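PDB 3P9Z: uroporphyrinogen III cosynthase (HemD) from Helicobacter pylori, which probably catalyses the cyclisation of the linear tetrapyrrole hydroxymethylbilane to the macrocycle uroporphyrinogen III, with release of water, in porphyrin and heme biosynthesis. Local coordinates for residues A[26-31]-A[48-53]; A[38-43]-A[69-74]; A[65-70]-A[85-90]; A[112-117]-A[137-142]. All blocks are in the same frame, centred on the assembly; numbering follows the deposited sequence.

Contact 1. Residues A[26-31]-A[48-53]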
loop_
_atom_site.group_PDB
_atom_site.type_symbol
_atom_site.label_atom_id
_atom_site.label_comp_id
_atom_site.label_asym_id
_atom_site.label_seq_id
_atom_site.Cartn_x
_atom_site.Cartn_y
_atom_site.Cartn_z
ATOM N N PHE A 26 -3.164 9.482 0.509
ATOM C CA PHE A 26 -2.187 9.431 -0.559
ATOM C C PHE A 26 -2.063 10.775 -1.213
ATOM O O PHE A 26 -3.051 11.438 -1.496
ATOM C CB PHE A 26 -2.536 8.330 -1.566
ATOM C CG PHE A 26 -2.308 6.956 -1.028
ATOM C CD1 PHE A 26 -1.023 6.447 -0.921
ATOM C CD2 PHE A 26 -3.374 6.192 -0.565
ATOM C CE1 PHE A 26 -0.800 5.171 -0.384
ATOM C CE2 PHE A 26 -3.161 4.926 -0.030
ATOM C CZ PHE A 26 -1.874 4.416 0.058
ATOM N N CYS A 27 -0.829 11.202 -1.377
ATOM C CA CYS A 27 -0.558 12.448 -2.068
ATOM C C CYS A 27 0.157 12.136 -3.380
ATOM O O CYS A 27 1.078 11.328 -3.435
ATOM C CB CYS A 27 0.223 13.411 -1.173
ATOM S SG CYS A 27 -0.670 13.821 0.369
ATOM N N TYR A 28 -0.319 12.758 -4.452
ATOM C CA TYR A 28 0.178 12.476 -5.800
ATOM C C TYR A 28 1.133 13.539 -6.314
ATOM O O TYR A 28 0.895 14.733 -6.112
ATOM C CB TYR A 28 -0.977 12.318 -6.773
ATOM C CG TYR A 28 -1.874 11.137 -6.513
ATOM C CD1 TYR A 28 -1.419 10.006 -5.824
ATOM C CD2 TYR A 28 -3.171 11.129 -6.997
ATOM C CE1 TYR A 28 -2.260 8.908 -5.606
ATOM C CE2 TYR A 28 -4.009 10.043 -6.792
ATOM C CZ TYR A 28 -3.549 8.944 -6.103
ATOM O OH TYR A 28 -4.404 7.892 -5.915
ATOM N N TYR A 29 2.215 13.088 -6.957
ATOM C CA TYR A 29 3.222 13.962 -7.551
ATOM C C TYR A 29 3.316 13.707 -9.050
ATOM O O TYR A 29 3.465 12.562 -9.484
ATOM C CB TYR A 29 4.596 13.748 -6.910
ATOM C CG TYR A 29 4.594 13.842 -5.408
ATOM C CD1 TYR A 29 4.402 15.069 -4.765
ATOM C CD2 TYR A 29 4.770 12.711 -4.625
ATOM C CE1 TYR A 29 4.393 15.156 -3.379
ATOM C CE2 TYR A 29 4.767 12.789 -3.241
ATOM C CZ TYR A 29 4.581 14.009 -2.626
ATOM O OH TYR A 29 4.568 14.080 -1.252
ATOM N N PRO A 30 3.211 14.775 -9.853
ATOM C CA PRO A 30 3.314 14.610 -11.304
ATOM C C PRO A 30 4.645 13.982 -11.734
ATOM O O PRO A 30 5.689 14.212 -11.120
ATOM C CB PRO A 30 3.199 16.054 -11.830
ATOM C CG PRO A 30 2.384 16.752 -10.800
ATOM C CD PRO A 30 2.900 16.172 -9.487
ATOM N N LEU A 31 4.588 13.176 -12.778
ATOM C CA LEU A 31 5.791 12.630 -13.376
ATOM C C LEU A 31 6.388 13.678 -14.307
ATOM O O LEU A 31 5.801 14.016 -15.351
ATOM C CB LEU A 31 5.473 11.331 -14.114
ATOM C CG LEU A 31 6.617 10.590 -14.788
ATOM C CD1 LEU A 31 7.562 9.980 -13.746
ATOM C CD2 LEU A 31 6.012 9.531 -15.711
ATOM N N ALA A 48 0.633 3.864 -7.315
ATOM C CA ALA A 48 1.458 4.473 -8.362
ATOM C C ALA A 48 0.707 4.508 -9.696
ATOM O O ALA A 48 0.836 5.468 -10.448
ATOM C CB ALA A 48 2.798 3.744 -8.500
ATOM N N VAL A 49 -0.108 3.484 -9.973
ATOM C CA VAL A 49 -0.966 3.516 -11.165
ATOM C C VAL A 49 -2.014 4.641 -11.065
ATOM O O VAL A 49 -2.170 5.447 -11.999
ATOM C CB VAL A 49 -1.654 2.144 -11.444
ATOM C CG1 VAL A 49 -2.442 2.184 -12.759
ATOM C CG2 VAL A 49 -0.610 0.998 -11.468
ATOM N N PHE A 50 -2.712 4.707 -9.927
ATOM C CA PHE A 50 -3.747 5.734 -9.728
ATOM C C PHE A 50 -3.191 7.150 -9.787
ATOM O O PHE A 50 -3.846 8.054 -10.283
ATOM C CB PHE A 50 -4.469 5.531 -8.397
ATOM C CG PHE A 50 -5.232 4.256 -8.319
ATOM C CD1 PHE A 50 -5.934 3.782 -9.425
ATOM C CD2 PHE A 50 -5.262 3.525 -7.131
ATOM C CE1 PHE A 50 -6.657 2.588 -9.352
ATOM C CE2 PHE A 50 -5.974 2.329 -7.046
ATOM C CZ PHE A 50 -6.670 1.851 -8.152
ATOM N N SER A 51 -1.986 7.324 -9.263
ATOM C CA SER A 51 -1.281 8.584 -9.331
ATOM C C SER A 51 -1.081 9.016 -10.780
ATOM O O SER A 51 -1.367 10.157 -11.120
ATOM C CB SER A 51 0.078 8.478 -8.628
ATOM O OG SER A 51 0.775 9.724 -8.709
ATOM N N LEU A 52 -0.584 8.116 -11.627
ATOM C CA LEU A 52 -0.364 8.441 -13.052
ATOM C C LEU A 52 -1.667 8.826 -13.754
ATOM O O LEU A 52 -1.737 9.854 -14.420
ATOM C CB LEU A 52 0.325 7.280 -13.787
ATOM C CG LEU A 52 1.768 6.939 -13.402
ATOM C CD1 LEU A 52 2.231 5.747 -14.215
ATOM C CD2 LEU A 52 2.717 8.131 -13.597
ATOM N N LEU A 53 -2.698 8.009 -13.563
ATOM C CA LEU A 53 -4.034 8.283 -14.085
ATOM C C LEU A 53 -4.577 9.693 -13.750
ATOM O O LEU A 53 -5.175 10.355 -14.609
ATOM C CB LEU A 53 -5.011 7.203 -13.600
ATOM C CG LEU A 53 -4.758 5.801 -14.168
ATOM C CD1 LEU A 53 -5.661 4.787 -13.497
ATOM C CD2 LEU A 53 -4.968 5.777 -15.686
HETATM O O HOH W 1 1.919 10.991 -11.041
#
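Y28 lays one face of its ring flat on the helix at S51. The CA of S51 stands 3.6 Å from the ring centroid and only 5° off the ring normal, a CH-pi contact centred on the face, while S51 CB comes to 3.5 Å from Y28 CD1 on the same side. The tyrosine reaches the helix because its CG lies beside the backbone N, anti to the carbonyl carbon (chi1 -65°). Its hydroxyl end runs past the serine to the preceding residue, where Y28 OH meets F50 CB at 3.4 Å; the F50 ring itself is carried away from the strand. Further along, the apolar contact is thinner: L31 CD2 touches L52 CD2 at 4.2 Å, the two leucines meeting by one methyl each.

These residues join the end of strand 19-28 and the loop that follows it to helix 46-55, which packs against the mixed sheet of this HemD-family protein. Strand 19-28 runs antiparallel to strand 135-146, and Y29 pairs with V141 there through the backbone.

The polar link between the segments is made by water. A single molecule donates to Y29 O at 2.7 Å and to S51 OG at 2.9 Å, bridging two acceptors that stand 4.0 Å apart. With OG anti to the backbone N (chi1 180°), the serine can also hydrogen-bond to V141 O, which pins the buried hydroxyl to the neighbouring strand. The phenol of Y29 leaves in another direction and hydrogen-bonds to the carboxylate of E143.

Contact 2. Residues A[38-43]-A[69-74]; sequences FNALIF and PAYALS
Y71 sets its ring beside A40, with CE2 4.0 Å from A40 CB, and turns an edge to the backbone: L41 O lies near the ring plane, 3.7 Å from CD2. F43 does much the same on the other face of the sheet. Its ring edge faces Y71 O, and its CE1 reaches back along the strand to A70 CB at 4.1 Å. With CG of F43 anti to the carbonyl carbon (chi1 -62°), the ring leans back toward A70 instead of covering its bridge partner A72.

Between these two faces strands 40-43 and 70-72 pair in parallel, L41 opposite A70, I42 opposite Y71 and F43 opposite A72. The ladder runs from L41 N to P69 O (2.9 Å), from Y71 N to L41 O (2.8 Å) and from F43 N to Y71 O (3.1 Å); a last bond, L73 N to F43 O, is long and weak. The short axes diverge by 27°. Helices 46-55 and 60-66 connect the two strands, a beta-alpha-beta type crossover at the edge of the sheet.

Strand 70-72 is the outermost of the sheet within the chain, and strand 40-43 is sandwiched between it and strand 112-118. Helix 75-83 covers the face bearing F43, A70 and A72, while helix 105-108 packs on I42 and Y71.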
loop_
_atom_site.group_PDB
_atom_site.type_symbol
_atom_site.label_atom_id
_atom_site.label_comp_id
_atom_site.label_asym_id
_atom_site.label_seq_id
_atom_site.Cartn_x
_atom_site.Cartn_y
_atom_site.Cartn_z
ATOM N N PHE A 38 12.776 4.716 -21.936
ATOM C CA PHE A 38 12.410 3.465 -21.241
ATOM C C PHE A 38 11.547 2.502 -22.048
ATOM O O PHE A 38 10.537 2.910 -22.643
ATOM C CB PHE A 38 11.734 3.770 -19.890
ATOM C CG PHE A 38 12.530 4.707 -19.030
ATOM C CD1 PHE A 38 13.579 4.231 -18.246
ATOM C CD2 PHE A 38 12.230 6.074 -19.009
ATOM C CE1 PHE A 38 14.325 5.111 -17.467
ATOM C CE2 PHE A 38 12.961 6.967 -18.231
ATOM C CZ PHE A 38 14.016 6.494 -17.467
ATOM N N ASN A 39 11.919 1.221 -22.027
ATOM C CA ASN A 39 11.075 0.183 -22.656
ATOM C C ASN A 39 10.433 -0.796 -21.660
ATOM O O ASN A 39 9.854 -1.820 -22.059
ATOM C CB ASN A 39 11.843 -0.589 -23.753
ATOM C CG ASN A 39 13.176 -1.174 -23.265
ATOM O OD1 ASN A 39 13.546 -1.065 -22.085
ATOM N ND2 ASN A 39 13.915 -1.793 -24.194
ATOM N N ALA A 40 10.541 -0.480 -20.373
ATOM C CA ALA A 40 9.863 -1.234 -19.329
ATOM C C ALA A 40 9.519 -0.337 -18.158
ATOM O O ALA A 40 10.327 0.497 -17.738
ATOM C CB ALA A 40 10.738 -2.412 -18.838
ATOM N N LEU A 41 8.321 -0.526 -17.622
ATOM C CA LEU A 41 7.939 0.129 -16.385
ATOM C C LEU A 41 7.780 -0.940 -15.312
ATOM O O LEU A 41 7.420 -2.086 -15.608
ATOM C CB LEU A 41 6.605 0.849 -16.540
ATOM C CG LEU A 41 6.349 1.820 -17.704
ATOM C CD1 LEU A 41 4.890 2.218 -17.663
ATOM C CD2 LEU A 41 7.265 3.061 -17.679
ATOM N N ILE A 42 8.022 -0.562 -14.067
ATOM C CA ILE A 42 7.719 -1.464 -12.975
ATOM C C ILE A 42 6.984 -0.752 -11.842
ATOM O O ILE A 42 7.293 0.396 -11.505
ATOM C CB ILE A 42 8.971 -2.276 -12.522
ATOM C CG1 ILE A 42 8.585 -3.330 -11.467
ATOM C CG2 ILE A 42 10.122 -1.363 -12.050
ATOM C CD1 ILE A 42 9.600 -4.406 -11.341
ATOM N N PHE A 43 5.983 -1.447 -11.302
ATOM C CA PHE A 43 5.135 -0.973 -10.226
ATOM C C PHE A 43 5.125 -2.017 -9.111
ATOM O O PHE A 43 5.158 -3.223 -9.388
ATOM C CB PHE A 43 3.688 -0.804 -10.726
ATOM C CG PHE A 43 3.532 0.207 -11.836
ATOM C CD1 PHE A 43 3.795 -0.142 -13.161
ATOM C CD2 PHE A 43 3.101 1.501 -11.554
ATOM C CE1 PHE A 43 3.644 0.793 -14.208
ATOM C CE2 PHE A 43 2.931 2.448 -12.587
ATOM C CZ PHE A 43 3.203 2.096 -13.910
ATOM N N PRO A 69 5.653 -1.486 -22.119
ATOM C CA PRO A 69 5.390 -2.732 -21.372
ATOM C C PRO A 69 5.635 -2.576 -19.859
ATOM O O PRO A 69 6.699 -2.105 -19.443
ATOM C CB PRO A 69 6.348 -3.746 -22.010
ATOM C CG PRO A 69 6.564 -3.208 -23.436
ATOM C CD PRO A 69 6.537 -1.709 -23.293
ATOM N N ALA A 70 4.623 -2.956 -19.072
ATOM C CA ALA A 70 4.606 -2.769 -17.629
ATOM C C ALA A 70 4.680 -4.108 -16.883
ATOM O O ALA A 70 3.993 -5.078 -17.245
ATOM C CB ALA A 70 3.336 -2.006 -17.216
ATOM N N TYR A 71 5.527 -4.132 -15.856
ATOM C CA TYR A 71 5.747 -5.285 -15.002
ATOM C C TYR A 71 5.249 -4.943 -13.608
ATOM O O TYR A 71 5.236 -3.764 -13.205
ATOM C CB TYR A 71 7.229 -5.650 -14.967
ATOM C CG TYR A 71 7.757 -6.146 -16.309
ATOM C CD1 TYR A 71 7.918 -7.508 -16.546
ATOM C CD2 TYR A 71 8.077 -5.254 -17.330
ATOM C CE1 TYR A 71 8.388 -7.966 -17.753
ATOM C CE2 TYR A 71 8.551 -5.697 -18.550
ATOM C CZ TYR A 71 8.698 -7.050 -18.754
ATOM O OH TYR A 71 9.142 -7.505 -19.949
ATOM N N ALA A 72 4.798 -5.966 -12.884
ATOM C CA ALA A 72 4.324 -5.770 -11.531
ATOM C C ALA A 72 4.784 -6.924 -10.656
ATOM O O ALA A 72 5.081 -8.013 -11.145
ATOM C CB ALA A 72 2.810 -5.652 -11.509
ATOM N N LEU A 73 4.837 -6.685 -9.362
ATOM C CA LEU A 73 5.381 -7.679 -8.459
ATOM C C LEU A 73 4.311 -8.574 -7.852
ATOM O O LEU A 73 4.613 -9.657 -7.333
ATOM C CB LEU A 73 6.227 -7.006 -7.383
ATOM C CG LEU A 73 7.632 -6.626 -7.845
ATOM C CD1 LEU A 73 8.350 -5.954 -6.720
ATOM C CD2 LEU A 73 8.428 -7.856 -8.302
ATOM N N SER A 74 3.064 -8.132 -7.929
ATOM C CA SER A 74 1.963 -8.906 -7.385
ATOM C C SER A 74 0.820 -8.918 -8.382
ATOM O O SER A 74 0.746 -8.040 -9.257
ATOM C CB SER A 74 1.504 -8.310 -6.057
ATOM O OG SER A 74 1.058 -6.976 -6.232
#

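Contact 3. Residues A[65-70]-A[85-90]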
loop_
_atom_site.group_PDB
_atom_site.type_symbol
_atom_site.label_atom_id
_atom_site.label_comp_id
_atom_site.label_asym_id
_atom_site.label_seq_id
_atom_site.Cartn_x
_atom_site.Cartn_y
_atom_site.Cartn_z
ATOM N N LEU A 65 3.060 6.309 -21.601
ATOM C CA LEU A 65 3.237 5.388 -20.478
ATOM C C LEU A 65 2.367 4.129 -20.602
ATOM O O LEU A 65 2.804 3.022 -20.240
ATOM C CB LEU A 65 2.949 6.089 -19.141
ATOM C CG LEU A 65 4.002 7.043 -18.566
ATOM C CD1 LEU A 65 3.431 7.676 -17.335
ATOM C CD2 LEU A 65 5.321 6.362 -18.223
ATOM N N GLN A 66 1.145 4.299 -21.101
ATOM C CA GLN A 66 0.248 3.171 -21.311
ATOM C C GLN A 66 0.727 2.278 -22.456
ATOM O O GLN A 66 0.216 1.160 -22.636
ATOM C CB GLN A 66 -1.184 3.649 -21.565
ATOM C CG GLN A 66 -1.949 3.913 -20.272
ATOM C CD GLN A 66 -3.200 4.765 -20.471
ATOM O OE1 GLN A 66 -3.314 5.534 -21.433
ATOM N NE2 GLN A 66 -4.139 4.638 -19.551
ATOM N N ASN A 67 1.708 2.782 -23.206
ATOM C CA ASN A 67 2.270 2.076 -24.353
ATOM C C ASN A 67 3.577 1.332 -24.049
ATOM O O ASN A 67 4.076 0.603 -24.887
ATOM C CB ASN A 67 2.488 3.056 -25.504
ATOM C CG ASN A 67 2.779 2.352 -26.826
ATOM O OD1 ASN A 67 2.006 1.490 -27.280
ATOM N ND2 ASN A 67 3.900 2.710 -27.450
ATOM N N ILE A 68 4.135 1.534 -22.859
ATOM C CA ILE A 68 5.409 0.934 -22.483
ATOM C C ILE A 68 5.144 -0.327 -21.661
ATOM O O ILE A 68 4.465 -0.255 -20.628
ATOM C CB ILE A 68 6.307 1.930 -21.695
ATOM C CG1 ILE A 68 6.603 3.170 -22.543
ATOM C CG2 ILE A 68 7.605 1.241 -21.211
ATOM C CD1 ILE A 68 7.149 4.383 -21.753
ATOM N N PRO A 69 5.653 -1.486 -22.119
ATOM C CA PRO A 69 5.390 -2.732 -21.372
ATOM C C PRO A 69 5.635 -2.576 -19.859
ATOM O O PRO A 69 6.699 -2.105 -19.443
ATOM C CB PRO A 69 6.348 -3.746 -22.010
ATOM C CG PRO A 69 6.564 -3.208 -23.436
ATOM C CD PRO A 69 6.537 -1.709 -23.293
ATOM N N ALA A 70 4.623 -2.956 -19.072
ATOM C CA ALA A 70 4.606 -2.769 -17.629
ATOM C C ALA A 70 4.680 -4.108 -16.883
ATOM O O ALA A 70 3.993 -5.078 -17.245
ATOM C CB ALA A 70 3.336 -2.006 -17.216
ATOM N N HIS A 85 -5.908 0.086 -18.729
ATOM C CA HIS A 85 -5.438 0.304 -20.109
ATOM C C HIS A 85 -3.917 0.462 -20.283
ATOM O O HIS A 85 -3.446 0.991 -21.287
ATOM C CB HIS A 85 -6.218 1.454 -20.773
ATOM C CG HIS A 85 -7.706 1.297 -20.669
ATOM N ND1 HIS A 85 -8.547 2.339 -20.343
ATOM C CD2 HIS A 85 -8.500 0.205 -20.809
ATOM C CE1 HIS A 85 -9.794 1.901 -20.305
ATOM N NE2 HIS A 85 -9.794 0.609 -20.585
ATOM N N PHE A 86 -3.152 -0.016 -19.312
ATOM C CA PHE A 86 -1.705 -0.070 -19.477
ATOM C C PHE A 86 -1.375 -1.323 -20.271
ATOM O O PHE A 86 -2.177 -2.267 -20.317
ATOM C CB PHE A 86 -1.003 -0.047 -18.121
ATOM C CG PHE A 86 -0.983 1.317 -17.481
ATOM C CD1 PHE A 86 -2.110 1.817 -16.841
ATOM C CD2 PHE A 86 0.163 2.098 -17.526
ATOM C CE1 PHE A 86 -2.090 3.085 -16.252
ATOM C CE2 PHE A 86 0.197 3.369 -16.939
ATOM C CZ PHE A 86 -0.925 3.865 -16.309
ATOM N N LYS A 87 -0.229 -1.293 -20.936
ATOM C CA LYS A 87 0.319 -2.439 -21.634
ATOM C C LYS A 87 1.060 -3.376 -20.662
ATOM O O LYS A 87 2.195 -3.116 -20.253
ATOM C CB LYS A 87 1.270 -1.960 -22.733
ATOM C CG LYS A 87 1.909 -3.087 -23.528
ATOM C CD LYS A 87 2.889 -2.543 -24.559
ATOM C CE LYS A 87 2.166 -2.050 -25.804
ATOM N NZ LYS A 87 3.059 -1.167 -26.607
ATOM N N VAL A 88 0.429 -4.485 -20.309
ATOM C CA VAL A 88 1.048 -5.414 -19.356
ATOM C C VAL A 88 1.950 -6.428 -20.075
ATOM O O VAL A 88 1.497 -7.147 -20.962
ATOM C CB VAL A 88 -0.020 -6.138 -18.497
ATOM C CG1 VAL A 88 0.639 -7.033 -17.474
ATOM C CG2 VAL A 88 -0.937 -5.104 -17.815
ATOM N N ALA A 89 3.218 -6.485 -19.677
ATOM C CA ALA A 89 4.178 -7.398 -20.291
ATOM C C ALA A 89 3.900 -8.859 -19.973
ATOM O O ALA A 89 3.348 -9.183 -18.921
ATOM C CB ALA A 89 5.589 -7.036 -19.876
ATOM N N PHE A 90 4.278 -9.729 -20.911
ATOM C CA PHE A 90 4.284 -11.165 -20.720
ATOM C C PHE A 90 5.150 -11.523 -19.510
ATOM O O PHE A 90 6.326 -11.180 -19.473
ATOM C CB PHE A 90 4.835 -11.849 -21.978
ATOM C CG PHE A 90 4.924 -13.354 -21.870
ATOM C CD1 PHE A 90 3.784 -14.144 -21.997
ATOM C CD2 PHE A 90 6.158 -13.983 -21.648
ATOM C CE1 PHE A 90 3.868 -15.545 -21.913
ATOM C CE2 PHE A 90 6.256 -15.387 -21.565
ATOM C CZ PHE A 90 5.100 -16.163 -21.694
HETATM O O HOH W 2 2.051 0.321 -19.868
#
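K87 grips the turn at N67 with its ammonium group. NZ hydrogen-bonds to N67 O at 2.7 Å and to the side-chain N67 OD1 at 2.9 Å, so one residue offers both acceptors; the approach to OD1 is from above the amide plane, 69° out of it. The lysine chain runs alongside P69; CD lies against N67 O, and the bend at chi3 (-81°) turns CE and NZ in to the same carbonyl.

The backbone of K87 is used too. Its carbonyl accepts from A70 N at 2.7 Å, and A70 O in turn takes A89 N at 2.9 Å, closing a single bridge between A70 and V88. K87 N has two acceptors within range, Q66 O in a weak, bent bond and a water at 3.0 Å. That water can also donate to L65 O and I68 O, though more acceptors surround it than protons, linking the two segments.

Q66 spreads its aliphatic part over F86: CG sits 3.8 Å from the ring centroid, squarely over the face in a CH-pi contact. Its amide is held elsewhere, OE1 by K63 and NE2 weakly by H84 O.

H85, with positive phi, is the C-prime residue of the Schellman motif ending helix 75-83. The chain leaving it runs beside the link from helix 60-66 to strand 70-72, with F86 packed on L81 and on V49 and L53 of helix 46-55.

Contact 4. Residues A[112-117]-A[137-142]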
loop_
_atom_site.group_PDB
_atom_site.type_symbol
_atom_site.label_atom_id
_atom_site.label_comp_id
_atom_site.label_asym_id
_atom_site.label_seq_id
_atom_site.Cartn_x
_atom_site.Cartn_y
_atom_site.Cartn_z
ATOM N N SER A 112 15.748 -0.942 -20.265
ATOM C CA SER A 112 15.760 0.351 -19.550
ATOM C C SER A 112 14.451 0.510 -18.788
ATOM O O SER A 112 13.402 0.720 -19.396
ATOM C CB SER A 112 15.891 1.509 -20.525
ATOM O OG SER A 112 17.221 1.605 -20.979
ATOM N N VAL A 113 14.537 0.421 -17.462
ATOM C CA VAL A 113 13.368 0.307 -16.590
ATOM C C VAL A 113 13.071 1.601 -15.808
ATOM O O VAL A 113 13.974 2.255 -15.260
ATOM C CB VAL A 113 13.546 -0.858 -15.576
ATOM C CG1 VAL A 113 12.293 -1.014 -14.700
ATOM C CG2 VAL A 113 13.883 -2.173 -16.287
ATOM N N LEU A 114 11.799 1.967 -15.775
ATOM C CA LEU A 114 11.353 3.091 -14.985
ATOM C C LEU A 114 10.474 2.551 -13.877
ATOM O O LEU A 114 9.419 1.960 -14.137
ATOM C CB LEU A 114 10.559 4.081 -15.833
ATOM C CG LEU A 114 10.002 5.310 -15.094
ATOM C CD1 LEU A 114 11.116 6.147 -14.383
ATOM C CD2 LEU A 114 9.255 6.167 -16.084
ATOM N N TYR A 115 10.932 2.742 -12.649
ATOM C CA TYR A 115 10.195 2.323 -11.462
ATOM C C TYR A 115 9.343 3.477 -10.932
ATOM O O TYR A 115 9.870 4.468 -10.448
ATOM C CB TYR A 115 11.193 1.853 -10.398
ATOM C CG TYR A 115 10.601 1.454 -9.071
ATOM C CD1 TYR A 115 9.334 0.865 -8.980
ATOM C CD2 TYR A 115 11.341 1.611 -7.900
ATOM C CE1 TYR A 115 8.803 0.476 -7.739
ATOM C CE2 TYR A 115 10.830 1.221 -6.659
ATOM C CZ TYR A 115 9.569 0.657 -6.581
ATOM O OH TYR A 115 9.078 0.283 -5.341
ATOM N N LEU A 116 8.025 3.337 -11.013
ATOM C CA LEU A 116 7.118 4.368 -10.487
ATOM C C LEU A 116 6.778 4.000 -9.051
ATOM O O LEU A 116 6.128 2.974 -8.788
ATOM C CB LEU A 116 5.881 4.530 -11.394
ATOM C CG LEU A 116 6.437 4.843 -12.810
ATOM C CD1 LEU A 116 5.668 4.241 -13.961
ATOM C CD2 LEU A 116 6.742 6.319 -13.084
ATOM N N ARG A 117 7.248 4.821 -8.116
ATOM C CA ARG A 117 7.357 4.372 -6.730
ATOM C C ARG A 117 6.804 5.342 -5.672
ATOM O O ARG A 117 6.502 6.509 -5.967
ATOM C CB ARG A 117 8.826 4.046 -6.420
ATOM C CG ARG A 117 9.744 5.269 -6.455
ATOM C CD ARG A 117 11.023 5.057 -5.640
ATOM N NE ARG A 117 10.755 4.780 -4.219
ATOM C CZ ARG A 117 11.585 4.123 -3.404
ATOM N NH1 ARG A 117 12.754 3.652 -3.843
ATOM N NH2 ARG A 117 11.244 3.933 -2.135
ATOM N N LYS A 137 15.817 3.677 -13.634
ATOM C CA LYS A 137 15.605 4.943 -12.947
ATOM C C LYS A 137 14.339 4.839 -12.079
ATOM O O LYS A 137 13.451 4.019 -12.354
ATOM C CB LYS A 137 15.493 6.110 -13.945
ATOM C CG LYS A 137 16.806 6.451 -14.696
ATOM C CD LYS A 137 17.968 6.777 -13.719
ATOM C CE LYS A 137 19.268 7.135 -14.440
ATOM N NZ LYS A 137 19.757 6.040 -15.330
ATOM N N GLN A 138 14.277 5.652 -11.029
ATOM C CA GLN A 138 13.132 5.701 -10.111
ATOM C C GLN A 138 12.513 7.079 -10.158
ATOM O O GLN A 138 13.240 8.079 -10.180
ATOM C CB GLN A 138 13.589 5.521 -8.670
ATOM C CG GLN A 138 14.415 4.319 -8.408
ATOM C CD GLN A 138 14.641 4.127 -6.929
ATOM O OE1 GLN A 138 15.574 4.682 -6.350
ATOM N NE2 GLN A 138 13.807 3.329 -6.319
ATOM N N ALA A 139 11.188 7.140 -10.153
ATOM C CA ALA A 139 10.488 8.403 -9.930
ATOM C C ALA A 139 9.412 8.201 -8.876
ATOM O O ALA A 139 8.576 7.305 -8.989
ATOM C CB ALA A 139 9.876 8.938 -11.219
ATOM N N VAL A 140 9.461 9.056 -7.861
ATOM C CA VAL A 140 8.479 9.135 -6.797
ATOM C C VAL A 140 7.174 9.764 -7.327
ATOM O O VAL A 140 7.138 10.941 -7.690
ATOM C CB VAL A 140 9.052 9.999 -5.642
ATOM C CG1 VAL A 140 7.981 10.299 -4.580
ATOM C CG2 VAL A 140 10.298 9.307 -5.016
ATOM N N VAL A 141 6.094 8.995 -7.365
ATOM C CA VAL A 141 4.829 9.551 -7.859
ATOM C C VAL A 141 3.746 9.622 -6.785
ATOM O O VAL A 141 2.651 10.143 -7.025
ATOM C CB VAL A 141 4.318 8.815 -9.134
ATOM C CG1 VAL A 141 5.371 8.946 -10.287
ATOM C CG2 VAL A 141 4.007 7.364 -8.842
ATOM N N TYR A 142 4.039 9.094 -5.599
ATOM C CA TYR A 142 3.077 9.221 -4.501
ATOM C C TYR A 142 3.728 9.082 -3.137
ATOM O O TYR A 142 4.851 8.585 -3.020
ATOM C CB TYR A 142 1.885 8.243 -4.650
ATOM C CG TYR A 142 2.197 6.831 -4.222
ATOM C CD1 TYR A 142 2.809 5.944 -5.102
ATOM C CD2 TYR A 142 1.902 6.379 -2.929
ATOM C CE1 TYR A 142 3.121 4.649 -4.730
ATOM C CE2 TYR A 142 2.222 5.055 -2.538
ATOM C CZ TYR A 142 2.820 4.207 -3.459
ATOM O OH TYR A 142 3.152 2.916 -3.127
#
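V113 starts the pairing with K137: its carbonyl O takes K137 N at 2.8 Å. L114 follows, turning its CD1 in over K137 O and toward A139 CB. Y115 bonds to strand 135-146 through both N and O, to K137 O at 2.8 Å in an almost straight bond and to A139 N at 3.0 Å. The ring of Y115 lies alongside the Q138 side chain with the planes nearly coplanar, 14° apart, and its hydroxyl hydrogen-bonds to T44 and to a bound malonate, probably from the crystallisation liquor.

The pair forms the two parallel strands of a beta-alpha-beta unit, strand 112-118, helix 125-131 and strand 135-146, with a crossing of -22°.

L116 points to the face shared with L114 and A139, where its CD2 meets V141 CG1 at 4.1 Å. R117 N bonds to A139 O and R117 O accepts V141 N, both at 2.9 Å, while R117 CB lies over one face of the Y115 ring, toward its rim. Because CG stands between the backbone N and the carbonyl carbon (chi1 66°), the chain passes A139 O and carries the guanidinium across Q138, its NH2 donating to E120 O.

Overall arrangement
Contacts 2 and 4 are neighbouring parts of one sheet: A40 O and L114 N stand 2.9 Å apart where strands 40-43 and 112-118 meet, and the contact centres are about 10 Å apart. Contacts 1 and 4 meet at V141, their centres about 11 Å apart, and A48 CB also comes to 3.4 Å from L116 O. Contact 3 shares P69 and A70 with contact 2, their centres about 7 Å apart. Helix 46-55 ties the rest together, L52 CD1 reaching F43 CE2 at 3.7 Å and V49 CG1 reaching F86 CE1 at 3.6 Å. The malonate by contact 4, about 3 Å between its nearest atoms and those of the Y115 side chain, may mark a pocket.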